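Local coordinates for protein Ufm1-specific protease (Caenorhabditis elegans, PDB 5EJJ) that cleaves the peptide bond at the C-terminal glycine of the ubiquitin-like modifier ufm-1 as a thiol protease, and is needed to bring certain odorant receptors to olfactory cilia, at residues E475-L480 and V505-T510; I465-G470 and Y552-P557; T514-L519 and K541-W546; T373-P378 and G488-I493. All coordinates share one frame; numbering follows the deposited sequence.

Interaction 1 of 4, residues E475-L480 and V505-T510; sequences ERVREL and VDFNDT
Phe507 receives two residues of the first helical turn at once, Val477 over a face of its ring and Arg478 at its edge. From the strand, Phe507 CB points toward 475-480, and CG stands anti to the backbone N (chi1 176°), which carries the ring out toward the helix. From CG onward the ring lies beneath one methyl of Val477. Val477 CG1 sits 3.8 Å from the centroid of the Phe507 ring, 9° off its normal, a CH-pi contact. At the far end the ring meets the Arg478 guanidinium, whose chain bends at chi3 to reach it: NH1 of Arg478 lies in the ring plane, 3.2 Å from Phe507 CZ. The two planes stand 74° apart, so this is an edge approach and not a cation-pi stack. On the ring's other face, toward the rim, lies the backbone N of Asp509. Two residues back along the strand, Val505 CG1 meets Val477 CG2 at 3.8 Å and Leu480 CD2 at 3.9 Å. A serine in place of Phe507 would probably strip Val477 CG1 of its aromatic floor and set the Arg478 guanidinium free to turn. Arg476 holds the N-cap position of helix 477-484, which rests on strand 499-507. Phe516 on the adjoining strand 514-519 touches both Leu480 and Val505, while the opposite edge of strand 499-507 bonds through its backbone to strand 371-374.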
loop_
_atom_site.group_PDB
_atom_site.type_symbol
_atom_site.label_atom_id
_atom_site.label_comp_id
_atom_site.label_asym_id
_atom_site.label_seq_id
_atom_site.Cartn_x
_atom_site.Cartn_y
_atom_site.Cartn_z
ATOM N N GLU A 475 -20.709 26.714 -2.883
ATOM C CA GLU A 475 -19.838 27.864 -3.148
ATOM C C GLU A 475 -18.497 27.759 -2.419
ATOM O O GLU A 475 -17.684 28.695 -2.430
ATOM C CB GLU A 475 -20.509 29.164 -2.716
ATOM C CG GLU A 475 -21.934 29.343 -3.162
ATOM C CD GLU A 475 -22.474 30.701 -2.753
ATOM O OE1 GLU A 475 -23.636 30.763 -2.286
ATOM O OE2 GLU A 475 -21.728 31.702 -2.891
ATOM N N ARG A 476 -18.282 26.627 -1.762
ATOM C CA ARG A 476 -17.081 26.420 -0.989
ATOM C C ARG A 476 -16.377 25.149 -1.475
ATOM O O ARG A 476 -15.335 24.755 -0.942
ATOM C CB ARG A 476 -17.442 26.348 0.497
ATOM C CG ARG A 476 -16.635 27.293 1.369
ATOM C CD ARG A 476 -17.410 28.503 1.881
ATOM N NE ARG A 476 -16.463 29.477 2.420
ATOM C CZ ARG A 476 -15.855 29.370 3.602
ATOM N NH1 ARG A 476 -16.112 28.338 4.395
ATOM N NH2 ARG A 476 -14.990 30.299 4.001
ATOM N N VAL A 477 -16.949 24.532 -2.510
ATOM C CA VAL A 477 -16.432 23.280 -3.074
ATOM C C VAL A 477 -15.030 23.446 -3.658
ATOM O O VAL A 477 -14.287 22.482 -3.774
ATOM C CB VAL A 477 -17.376 22.715 -4.166
ATOM C CG1 VAL A 477 -16.995 23.248 -5.535
ATOM C CG2 VAL A 477 -17.360 21.204 -4.167
ATOM N N ARG A 478 -14.682 24.678 -4.012
ATOM C CA ARG A 478 -13.357 25.011 -4.519
ATOM C C ARG A 478 -12.272 24.694 -3.478
ATOM O O ARG A 478 -11.347 23.934 -3.756
ATOM C CB ARG A 478 -13.318 26.498 -4.913
ATOM C CG ARG A 478 -12.753 26.792 -6.315
ATOM C CD ARG A 478 -13.275 28.117 -6.904
ATOM N NE ARG A 478 -14.698 28.052 -7.250
ATOM C CZ ARG A 478 -15.175 27.517 -8.373
ATOM N NH1 ARG A 478 -14.339 27.001 -9.265
ATOM N NH2 ARG A 478 -16.484 27.495 -8.604
ATOM N N GLU A 479 -12.400 25.270 -2.283
ATOM C CA GLU A 479 -11.447 25.053 -1.186
ATOM C C GLU A 479 -11.574 23.667 -0.525
ATOM O O GLU A 479 -10.666 23.220 0.190
ATOM C CB GLU A 479 -11.597 26.157 -0.137
ATOM C CG GLU A 479 -13.051 26.486 0.197
ATOM C CD GLU A 479 -13.239 27.896 0.757
ATOM O OE1 GLU A 479 -12.560 28.243 1.757
ATOM O OE2 GLU A 479 -14.069 28.655 0.190
ATOM N N LEU A 480 -12.706 23.004 -0.769
ATOM C CA LEU A 480 -12.926 21.620 -0.346
ATOM C C LEU A 480 -12.225 20.619 -1.282
ATOM O O LEU A 480 -11.712 19.585 -0.832
ATOM C CB LEU A 480 -14.427 21.312 -0.259
ATOM C CG LEU A 480 -14.818 20.041 0.505
ATOM C CD1 LEU A 480 -14.465 20.163 1.983
ATOM C CD2 LEU A 480 -16.291 19.692 0.335
ATOM N N VAL A 505 -15.249 15.035 -3.964
ATOM C CA VAL A 505 -16.171 15.882 -4.696
ATOM C C VAL A 505 -16.212 15.516 -6.205
ATOM O O VAL A 505 -15.325 14.826 -6.709
ATOM C CB VAL A 505 -15.828 17.364 -4.450
ATOM C CG1 VAL A 505 -16.176 17.735 -3.030
ATOM C CG2 VAL A 505 -14.360 17.615 -4.683
ATOM N N ASP A 506 -17.266 15.942 -6.902
ATOM C CA ASP A 506 -17.417 15.729 -8.346
ATOM C C ASP A 506 -17.757 17.085 -8.971
ATOM O O ASP A 506 -18.923 17.393 -9.206
ATOM C CB ASP A 506 -18.543 14.719 -8.621
ATOM C CG ASP A 506 -18.426 14.039 -9.990
ATOM O OD1 ASP A 506 -19.069 12.969 -10.192
ATOM O OD2 ASP A 506 -17.688 14.574 -10.849
ATOM N N PHE A 507 -16.729 17.890 -9.229
ATOM C CA PHE A 507 -16.900 19.304 -9.563
ATOM C C PHE A 507 -16.619 19.653 -11.033
ATOM O O PHE A 507 -15.517 19.434 -11.540
ATOM C CB PHE A 507 -16.022 20.151 -8.640
ATOM C CG PHE A 507 -16.039 21.614 -8.957
ATOM C CD1 PHE A 507 -17.228 22.257 -9.269
ATOM C CD2 PHE A 507 -14.870 22.358 -8.913
ATOM C CE1 PHE A 507 -17.247 23.608 -9.553
ATOM C CE2 PHE A 507 -14.879 23.713 -9.190
ATOM C CZ PHE A 507 -16.067 24.339 -9.512
ATOM N N ASN A 508 -17.626 20.233 -11.688
ATOM C CA ASN A 508 -17.575 20.634 -13.101
ATOM C C ASN A 508 -17.541 22.171 -13.234
ATOM O O ASN A 508 -18.591 22.809 -13.259
ATOM C CB ASN A 508 -18.814 20.054 -13.805
ATOM C CG ASN A 508 -18.815 20.270 -15.313
ATOM O OD1 ASN A 508 -18.423 21.323 -15.815
ATOM N ND2 ASN A 508 -19.289 19.264 -16.041
ATOM N N ASP A 509 -16.347 22.758 -13.334
ATOM C CA ASP A 509 -16.187 24.221 -13.251
ATOM C C ASP A 509 -16.905 25.026 -14.343
ATOM O O ASP A 509 -17.025 26.251 -14.241
ATOM C CB ASP A 509 -14.704 24.622 -13.183
ATOM C CG ASP A 509 -13.878 24.027 -14.317
ATOM O OD1 ASP A 509 -14.466 23.444 -15.258
ATOM O OD2 ASP A 509 -12.634 24.152 -14.271
ATOM N N THR A 510 -17.375 24.334 -15.379
ATOM C CA THR A 510 -18.149 24.955 -16.455
ATOM C C THR A 510 -19.608 25.130 -16.033
ATOM O O THR A 510 -20.020 26.214 -15.609
ATOM C CB THR A 510 -18.080 24.112 -17.757
ATOM O OG1 THR A 510 -16.720 24.023 -18.203
ATOM C CG2 THR A 510 -18.935 24.732 -18.861
#

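Interaction 2 of 4, residues I465-G470 and Y552-P557; sequences IATNSG and YNMVLP
Ile465 pairs with Met554 through two backbone bonds: Ile465 N gives to Met554 O at 3.0 Å, while the return bond from Met554 N to Ile465 O is weak. Its side chain divides between two partners. CG2, anti to the backbone N, meets the methyl CE that Met554 brings round by a bend at chi3, and CD1 reaches Leu556 CD2 at 3.8 Å. An alanine at Ile465 would probably take CG2 from Met554 CE and CD1 from Leu556 CD2 and open a gap beneath helix 477-484, whose Leu480 and His483 touch the same two residues. Ala466 faces the other side of the sheet beside Asn553, as a non-hydrogen-bonded pair. Strands 462-467 and 552-557 are neighbours in the antiparallel sheet of the peptidase C78 domain, the axes of the short segments 4.8 Å apart at closest approach and their directions 172° apart; strand 491-494 flanks 552-557 on its other side. Next comes Thr467, loosely paired with Tyr552: its O accepts from Tyr552 N at 3.1 Å, and its CG2 lies 4.1 Å from Tyr552 CB. Beyond the turn, Gly470 brings its CA to 3.8 Å from Tyr552 CE2, an oblique approach to the ring. The Tyr552 hydroxyl itself is held by the backbone N of Ser547.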
loop_
_atom_site.group_PDB
_atom_site.type_symbol
_atom_site.label_atom_id
_atom_site.label_comp_id
_atom_site.label_asym_id
_atom_site.label_seq_id
_atom_site.Cartn_x
_atom_site.Cartn_y
_atom_site.Cartn_z
ATOM N N ILE A 465 -14.259 25.015 8.080
ATOM C CA ILE A 465 -15.054 25.620 7.018
ATOM C C ILE A 465 -16.504 25.738 7.489
ATOM O O ILE A 465 -17.194 24.731 7.681
ATOM C CB ILE A 465 -14.974 24.800 5.713
ATOM C CG1 ILE A 465 -13.704 25.141 4.938
ATOM C CG2 ILE A 465 -16.160 25.069 4.820
ATOM C CD1 ILE A 465 -13.602 24.368 3.640
ATOM N N ALA A 466 -16.954 26.974 7.688
ATOM C CA ALA A 466 -18.294 27.232 8.221
ATOM C C ALA A 466 -19.269 27.854 7.207
ATOM O O ALA A 466 -18.894 28.633 6.324
ATOM C CB ALA A 466 -18.206 28.066 9.479
ATOM N N THR A 467 -20.538 27.519 7.371
ATOM C CA THR A 467 -21.511 27.701 6.315
ATOM C C THR A 467 -22.875 28.142 6.864
ATOM O O THR A 467 -23.319 27.632 7.888
ATOM C CB THR A 467 -21.629 26.366 5.540
ATOM O OG1 THR A 467 -20.618 26.305 4.523
ATOM C CG2 THR A 467 -22.988 26.201 4.920
ATOM N N ASN A 468 -23.528 29.090 6.185
ATOM C CA ASN A 468 -24.866 29.559 6.583
ATOM C C ASN A 468 -25.999 28.660 6.091
ATOM O O ASN A 468 -27.022 28.544 6.751
ATOM C CB ASN A 468 -25.131 31.008 6.131
ATOM C CG ASN A 468 -24.216 32.033 6.818
ATOM O OD1 ASN A 468 -24.271 33.229 6.523
ATOM N ND2 ASN A 468 -23.368 31.563 7.723
ATOM N N SER A 469 -25.814 28.030 4.935
ATOM C CA SER A 469 -26.870 27.222 4.330
ATOM C C SER A 469 -26.344 25.963 3.650
ATOM O O SER A 469 -25.245 25.959 3.105
ATOM C CB SER A 469 -27.660 28.053 3.309
ATOM O OG SER A 469 -28.534 27.240 2.531
ATOM N N GLY A 470 -27.156 24.910 3.644
ATOM C CA GLY A 470 -26.808 23.688 2.939
ATOM C C GLY A 470 -26.415 23.904 1.489
ATOM O O GLY A 470 -25.606 23.160 0.940
ATOM N N TYR A 552 -23.986 24.617 8.337
ATOM C CA TYR A 552 -23.116 23.439 8.394
ATOM C C TYR A 552 -21.682 23.784 8.802
ATOM O O TYR A 552 -21.120 24.769 8.320
ATOM C CB TYR A 552 -23.107 22.731 7.044
ATOM C CG TYR A 552 -24.310 21.851 6.770
ATOM C CD1 TYR A 552 -24.214 20.477 6.856
ATOM C CD2 TYR A 552 -25.528 22.389 6.388
ATOM C CE1 TYR A 552 -25.298 19.655 6.584
ATOM C CE2 TYR A 552 -26.621 21.567 6.119
ATOM C CZ TYR A 552 -26.493 20.200 6.229
ATOM O OH TYR A 552 -27.547 19.353 5.977
ATOM N N ASN A 553 -21.100 22.981 9.696
ATOM C CA ASN A 553 -19.676 23.098 10.033
ATOM C C ASN A 553 -18.820 21.944 9.447
ATOM O O ASN A 553 -19.300 20.819 9.271
ATOM C CB ASN A 553 -19.470 23.273 11.551
ATOM C CG ASN A 553 -19.524 24.749 11.997
ATOM O OD1 ASN A 553 -19.714 25.644 11.174
ATOM N ND2 ASN A 553 -19.363 24.996 13.299
ATOM N N MET A 554 -17.568 22.240 9.111
ATOM C CA MET A 554 -16.684 21.273 8.454
ATOM C C MET A 554 -15.300 21.249 9.112
ATOM O O MET A 554 -14.630 22.293 9.245
ATOM C CB MET A 554 -16.546 21.613 6.966
ATOM C CG MET A 554 -17.098 20.562 6.018
ATOM S SD MET A 554 -17.443 21.181 4.340
ATOM C CE MET A 554 -18.522 22.564 4.699
ATOM N N VAL A 555 -14.871 20.062 9.537
ATOM C CA VAL A 555 -13.527 19.913 10.100
ATOM C C VAL A 555 -12.618 19.164 9.120
ATOM O O VAL A 555 -13.003 18.134 8.549
ATOM C CB VAL A 555 -13.530 19.297 11.534
ATOM C CG1 VAL A 555 -14.517 18.163 11.643
ATOM C CG2 VAL A 555 -12.138 18.833 11.929
ATOM N N LEU A 556 -11.428 19.735 8.929
ATOM C CA LEU A 556 -10.499 19.393 7.864
ATOM C C LEU A 556 -9.140 19.046 8.448
ATOM O O LEU A 556 -8.276 19.928 8.573
ATOM C CB LEU A 556 -10.322 20.598 6.944
ATOM C CG LEU A 556 -11.211 20.678 5.707
ATOM C CD1 LEU A 556 -12.661 20.544 6.061
ATOM C CD2 LEU A 556 -10.966 21.973 4.972
ATOM N N PRO A 557 -8.935 17.762 8.801
ATOM C CA PRO A 557 -7.724 17.343 9.516
ATOM C C PRO A 557 -6.439 17.602 8.743
ATOM O O PRO A 557 -6.373 17.355 7.536
ATOM C CB PRO A 557 -7.957 15.849 9.727
ATOM C CG PRO A 557 -9.464 15.699 9.713
ATOM C CD PRO A 557 -9.897 16.656 8.658
#

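Interaction 3 of 4, residues T514-L519 and K541-W546; sequences TKFLVL and KPASFW
Phe516 and Lys541 form an antiparallel hydrogen-bonded pair, Phe516 N giving to Lys541 O at 2.6 Å and Lys541 N to Phe516 O at 2.7 Å, with Lys515 and Pro542 as the non-hydrogen-bonded pair beside them. A weak bond from Ala543 N to Thr514 O carries the pairing a little past the end of strand 540-542. The Phe516 ring is the centre of the side-chain contact. Its CG stands anti to the carbonyl carbon (chi1 -68°), and the ring presents one face to the indole of Trp546. The five-membered ring comes edge-on, NE1 3.5 Å above the plane and over the ring centre, the planes 74° apart and the centroids 4.8 Å from each other: a T-shaped stack with the indole N-H edge directed at the phenyl face. Through the backbone pairs, strand 540-542 continues the antiparallel sheet of the C78 peptidase domain beyond strand 514-519, whose far side bonds to strand 499-507. The same strand 514-519 runs straight into Asp520, assigned to the active site by similarity, and the side chain of Val518 is about 5 Å from that of Asp520. Val518 CG2 meets two aromatic rings obliquely, Phe545 CE2 at 4.1 Å and Trp546 CH2 at 4.2 Å. Phe545 in turn lays CD2 over a face of the indole, offset toward the rim, and takes Lys541 CG on a face of its own ring. At the other end Thr514 OG1 rests 3.6 Å from Ala543 CB, while Val474 touches both residues.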
loop_
_atom_site.group_PDB
_atom_site.type_symbol
_atom_site.label_atom_id
_atom_site.label_comp_id
_atom_site.label_asym_id
_atom_site.label_seq_id
_atom_site.Cartn_x
_atom_site.Cartn_y
_atom_site.Cartn_z
ATOM N N THR A 514 -22.370 20.113 -9.036
ATOM C CA THR A 514 -21.471 19.597 -8.004
ATOM C C THR A 514 -22.055 18.392 -7.269
ATOM O O THR A 514 -23.205 18.420 -6.836
ATOM C CB THR A 514 -21.138 20.687 -6.963
ATOM O OG1 THR A 514 -22.353 21.308 -6.521
ATOM C CG2 THR A 514 -20.213 21.750 -7.559
ATOM N N LYS A 515 -21.260 17.335 -7.135
ATOM C CA LYS A 515 -21.665 16.175 -6.342
ATOM C C LYS A 515 -20.676 15.894 -5.196
ATOM O O LYS A 515 -19.550 16.394 -5.200
ATOM C CB LYS A 515 -21.865 14.934 -7.223
ATOM C CG LYS A 515 -22.856 15.133 -8.363
ATOM C CD LYS A 515 -23.387 13.803 -8.900
ATOM C CE LYS A 515 -24.158 13.032 -7.821
ATOM N NZ LYS A 515 -24.882 11.825 -8.347
ATOM N N PHE A 516 -21.107 15.100 -4.216
ATOM C CA PHE A 516 -20.319 14.859 -3.008
ATOM C C PHE A 516 -20.254 13.376 -2.656
ATOM O O PHE A 516 -21.288 12.700 -2.603
ATOM C CB PHE A 516 -20.918 15.622 -1.828
ATOM C CG PHE A 516 -20.789 17.112 -1.933
ATOM C CD1 PHE A 516 -19.696 17.768 -1.390
ATOM C CD2 PHE A 516 -21.763 17.860 -2.559
ATOM C CE1 PHE A 516 -19.573 19.143 -1.478
ATOM C CE2 PHE A 516 -21.647 19.233 -2.648
ATOM C CZ PHE A 516 -20.548 19.874 -2.111
ATOM N N LEU A 517 -19.043 12.875 -2.404
ATOM C CA LEU A 517 -18.861 11.475 -2.011
ATOM C C LEU A 517 -19.020 11.305 -0.500
ATOM O O LEU A 517 -18.177 11.739 0.285
ATOM C CB LEU A 517 -17.517 10.921 -2.496
ATOM C CG LEU A 517 -17.240 9.446 -2.165
ATOM C CD1 LEU A 517 -18.429 8.544 -2.459
ATOM C CD2 LEU A 517 -16.025 8.958 -2.921
ATOM N N VAL A 518 -20.115 10.664 -0.101
ATOM C CA VAL A 518 -20.491 10.619 1.303
ATOM C C VAL A 518 -20.482 9.223 1.899
ATOM O O VAL A 518 -21.130 8.302 1.394
ATOM C CB VAL A 518 -21.881 11.235 1.535
ATOM C CG1 VAL A 518 -22.190 11.260 3.026
ATOM C CG2 VAL A 518 -21.950 12.632 0.933
ATOM N N LEU A 519 -19.734 9.095 2.986
ATOM C CA LEU A 519 -19.728 7.896 3.794
ATOM C C LEU A 519 -20.578 8.184 5.038
ATOM O O LEU A 519 -20.227 9.032 5.872
ATOM C CB LEU A 519 -18.290 7.508 4.150
ATOM C CG LEU A 519 -18.055 6.169 4.850
ATOM C CD1 LEU A 519 -18.432 4.998 3.965
ATOM C CD2 LEU A 519 -16.614 6.059 5.305
ATOM N N LYS A 541 -23.459 11.891 -3.989
ATOM C CA LYS A 541 -24.682 12.614 -3.690
ATOM C C LYS A 541 -24.692 13.971 -4.396
ATOM O O LYS A 541 -23.632 14.534 -4.662
ATOM C CB LYS A 541 -24.838 12.768 -2.173
ATOM C CG LYS A 541 -25.709 11.686 -1.517
ATOM C CD LYS A 541 -24.925 10.455 -1.088
ATOM C CE LYS A 541 -25.813 9.460 -0.332
ATOM N NZ LYS A 541 -26.610 8.566 -1.224
ATOM N N PRO A 542 -25.895 14.487 -4.724
ATOM C CA PRO A 542 -26.057 15.787 -5.403
ATOM C C PRO A 542 -26.084 16.930 -4.398
ATOM O O PRO A 542 -26.410 16.675 -3.243
ATOM C CB PRO A 542 -27.429 15.654 -6.046
ATOM C CG PRO A 542 -28.194 14.788 -5.067
ATOM C CD PRO A 542 -27.190 13.800 -4.529
ATOM N N ALA A 543 -25.779 18.157 -4.818
ATOM C CA ALA A 543 -25.724 19.297 -3.887
ATOM C C ALA A 543 -27.021 19.498 -3.091
ATOM O O ALA A 543 -27.023 20.141 -2.038
ATOM C CB ALA A 543 -25.326 20.587 -4.618
ATOM N N SER A 544 -28.109 18.922 -3.605
ATOM C CA SER A 544 -29.419 18.893 -2.950
ATOM C C SER A 544 -29.503 17.815 -1.856
ATOM O O SER A 544 -30.568 17.241 -1.615
ATOM C CB SER A 544 -30.507 18.624 -3.996
ATOM O OG SER A 544 -30.444 17.282 -4.468
ATOM N N PHE A 545 -28.372 17.540 -1.209
ATOM C CA PHE A 545 -28.289 16.557 -0.131
ATOM C C PHE A 545 -28.172 17.309 1.190
ATOM O O PHE A 545 -28.613 16.830 2.233
ATOM C CB PHE A 545 -27.078 15.650 -0.363
ATOM C CG PHE A 545 -26.857 14.598 0.699
ATOM C CD1 PHE A 545 -27.638 13.447 0.740
ATOM C CD2 PHE A 545 -25.816 14.727 1.615
ATOM C CE1 PHE A 545 -27.406 12.450 1.700
ATOM C CE2 PHE A 545 -25.580 13.736 2.576
ATOM C CZ PHE A 545 -26.379 12.595 2.616
ATOM N N TRP A 546 -27.594 18.503 1.134
ATOM C CA TRP A 546 -27.463 19.338 2.320
ATOM C C TRP A 546 -28.695 20.239 2.542
ATOM O O TRP A 546 -29.123 20.950 1.624
ATOM C CB TRP A 546 -26.198 20.193 2.219
ATOM C CG TRP A 546 -24.965 19.441 1.782
ATOM C CD1 TRP A 546 -24.185 19.710 0.695
ATOM C CD2 TRP A 546 -24.374 18.302 2.425
ATOM N NE1 TRP A 546 -23.146 18.817 0.624
ATOM C CE2 TRP A 546 -23.244 17.939 1.672
ATOM C CE3 TRP A 546 -24.690 17.559 3.566
ATOM C CZ2 TRP A 546 -22.432 16.868 2.024
ATOM C CZ3 TRP A 546 -23.883 16.500 3.910
ATOM C CH2 TRP A 546 -22.771 16.163 3.145
#

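Interaction 4 of 4, residues T373-P378 and G488-I493; sequences TTVNGP and GTPVMI
A backbone torsion at Gly488 and a side-chain torsion at Val375 bring the groups together. Gly488 has a positive phi, 53°, in the left-handed region, and in this turn its carbonyl faces the loop 375-377. On the other side, Val375 is rotated so that CG2 stands anti to the backbone N, alongside the carbonyl carbon, and this branch does all of the valine's close touching. A single hydrogen bond joins the two segments: Asn376 N donates to Gly488 O at 2.8 Å, nearly straight at 165°. Val375 CG2 comes up beside the same oxygen and continues toward Pro490, 3.7 Å from its N and 4.2 Å from its CD. Asn376 CB also lies close to the turn, 3.5 Å from Gly488 CA. A side chain at Gly488 would be directed straight at that CB, with a modelled beta carbon only 2.2 Å away, so glycine suits the place on two counts. The Asn376 carboxamide leads away from the contact, its OD1 bonded to Lys332 NZ, and Thr489 turns its hydroxyl to Pro557 O in strand 552-557. Trp407 of helix 396-409 touches Val375, Thr489 and Pro490. In this way the loop after strand 371-374 is joined to the turn that leads into strand 491-494. Across the two segments the polar link is backbone to backbone, with an apolar branch beside the accepting oxygen, so the shape of the glycine turn probably decides whether the bond can form.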
loop_
_atom_site.group_PDB
_atom_site.type_symbol
_atom_site.label_atom_id
_atom_site.label_comp_id
_atom_site.label_asym_id
_atom_site.label_seq_id
_atom_site.Cartn_x
_atom_site.Cartn_y
_atom_site.Cartn_z
ATOM N N THR A 373 -11.899 15.054 -7.321
ATOM C CA THR A 373 -10.819 15.022 -6.349
ATOM C C THR A 373 -11.296 14.192 -5.164
ATOM O O THR A 373 -12.391 14.378 -4.639
ATOM C CB THR A 373 -10.351 16.430 -5.923
ATOM O OG1 THR A 373 -10.046 17.207 -7.089
ATOM C CG2 THR A 373 -9.102 16.338 -5.073
ATOM N N THR A 374 -10.470 13.239 -4.770
ATOM C CA THR A 374 -10.890 12.241 -3.818
ATOM C C THR A 374 -9.935 12.265 -2.638
ATOM O O THR A 374 -8.950 13.001 -2.642
ATOM C CB THR A 374 -10.889 10.852 -4.473
ATOM O OG1 THR A 374 -11.424 9.883 -3.568
ATOM C CG2 THR A 374 -9.466 10.443 -4.855
ATOM N N VAL A 375 -10.244 11.464 -1.625
ATOM C CA VAL A 375 -9.402 11.346 -0.446
ATOM C C VAL A 375 -8.075 10.708 -0.845
ATOM O O VAL A 375 -8.016 9.906 -1.770
ATOM C CB VAL A 375 -10.105 10.515 0.655
ATOM C CG1 VAL A 375 -10.130 9.044 0.291
ATOM C CG2 VAL A 375 -9.435 10.718 1.999
ATOM N N ASN A 376 -7.013 11.073 -0.138
ATOM C CA ASN A 376 -5.650 10.748 -0.553
ATOM C C ASN A 376 -5.140 9.337 -0.280
ATOM O O ASN A 376 -4.670 8.673 -1.199
ATOM C CB ASN A 376 -4.674 11.746 0.042
ATOM C CG ASN A 376 -3.337 11.696 -0.627
ATOM O OD1 ASN A 376 -2.296 11.758 0.034
ATOM N ND2 ASN A 376 -3.347 11.565 -1.954
ATOM N N GLY A 377 -5.186 8.891 0.969
ATOM C CA GLY A 377 -4.754 7.536 1.298
ATOM C C GLY A 377 -5.896 6.571 1.588
ATOM O O GLY A 377 -7.017 6.784 1.129
ATOM N N PRO A 378 -5.621 5.490 2.338
ATOM C CA PRO A 378 -6.655 4.556 2.833
ATOM C C PRO A 378 -7.231 4.917 4.230
ATOM O O PRO A 378 -6.602 5.666 4.976
ATOM C CB PRO A 378 -5.891 3.231 2.924
ATOM C CG PRO A 378 -4.546 3.660 3.353
ATOM C CD PRO A 378 -4.268 4.964 2.586
ATOM N N GLY A 488 -5.654 15.835 1.873
ATOM C CA GLY A 488 -6.228 14.564 1.463
ATOM C C GLY A 488 -6.834 13.668 2.531
ATOM O O GLY A 488 -6.928 12.463 2.337
ATOM N N THR A 489 -7.251 14.253 3.649
ATOM C CA THR A 489 -7.898 13.514 4.741
ATOM C C THR A 489 -9.416 13.493 4.623
ATOM O O THR A 489 -10.004 14.381 3.999
ATOM C CB THR A 489 -7.565 14.159 6.061
ATOM O OG1 THR A 489 -7.771 15.578 5.941
ATOM C CG2 THR A 489 -6.116 13.893 6.403
ATOM N N PRO A 490 -10.064 12.485 5.225
ATOM C CA PRO A 490 -11.525 12.505 5.124
ATOM C C PRO A 490 -12.042 13.715 5.897
ATOM O O PRO A 490 -11.407 14.170 6.858
ATOM C CB PRO A 490 -11.960 11.199 5.804
ATOM C CG PRO A 490 -10.700 10.404 6.013
ATOM C CD PRO A 490 -9.586 11.404 6.097
ATOM N N VAL A 491 -13.172 14.251 5.454
ATOM C CA VAL A 491 -13.714 15.474 6.027
ATOM C C VAL A 491 -14.973 15.163 6.814
ATOM O O VAL A 491 -15.881 14.486 6.311
ATOM C CB VAL A 491 -14.018 16.503 4.920
ATOM C CG1 VAL A 491 -14.932 17.597 5.420
ATOM C CG2 VAL A 491 -12.719 17.084 4.391
ATOM N N MET A 492 -15.013 15.627 8.061
ATOM C CA MET A 492 -16.244 15.532 8.820
ATOM C C MET A 492 -17.086 16.778 8.596
ATOM O O MET A 492 -16.655 17.915 8.866
ATOM C CB MET A 492 -15.994 15.309 10.305
ATOM C CG MET A 492 -17.284 15.338 11.141
ATOM S SD MET A 492 -17.758 16.950 11.862
ATOM C CE MET A 492 -19.242 16.446 12.728
ATOM N N ILE A 493 -18.286 16.538 8.071
ATOM C CA ILE A 493 -19.259 17.587 7.807
ATOM C C ILE A 493 -20.260 17.592 8.961
ATOM O O ILE A 493 -20.930 16.583 9.244
ATOM C CB ILE A 493 -19.936 17.405 6.404
ATOM C CG1 ILE A 493 -20.980 18.484 6.128
ATOM C CG2 ILE A 493 -20.576 16.043 6.267
ATOM C CD1 ILE A 493 -20.410 19.800 5.797
#

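From the N terminus, interaction 4 opens first, at 373-378, followed by interaction 2 at 465-470 and interaction 1 at 475-480. Interaction 4 then closes at 488-493, so it crosses both of the others, and interaction 1 closes at 505-510. Interaction 3 runs from 514-519 to 541-546 before 552-557 returns to close interaction 2. The long span of interaction 2 therefore encloses interactions 1 and 3, which follow one another in series. All four reach one antiparallel sheet of the peptidase domain. Helix 477-484 meets all of them through Leu480, which also reaches Val491 of interaction 4.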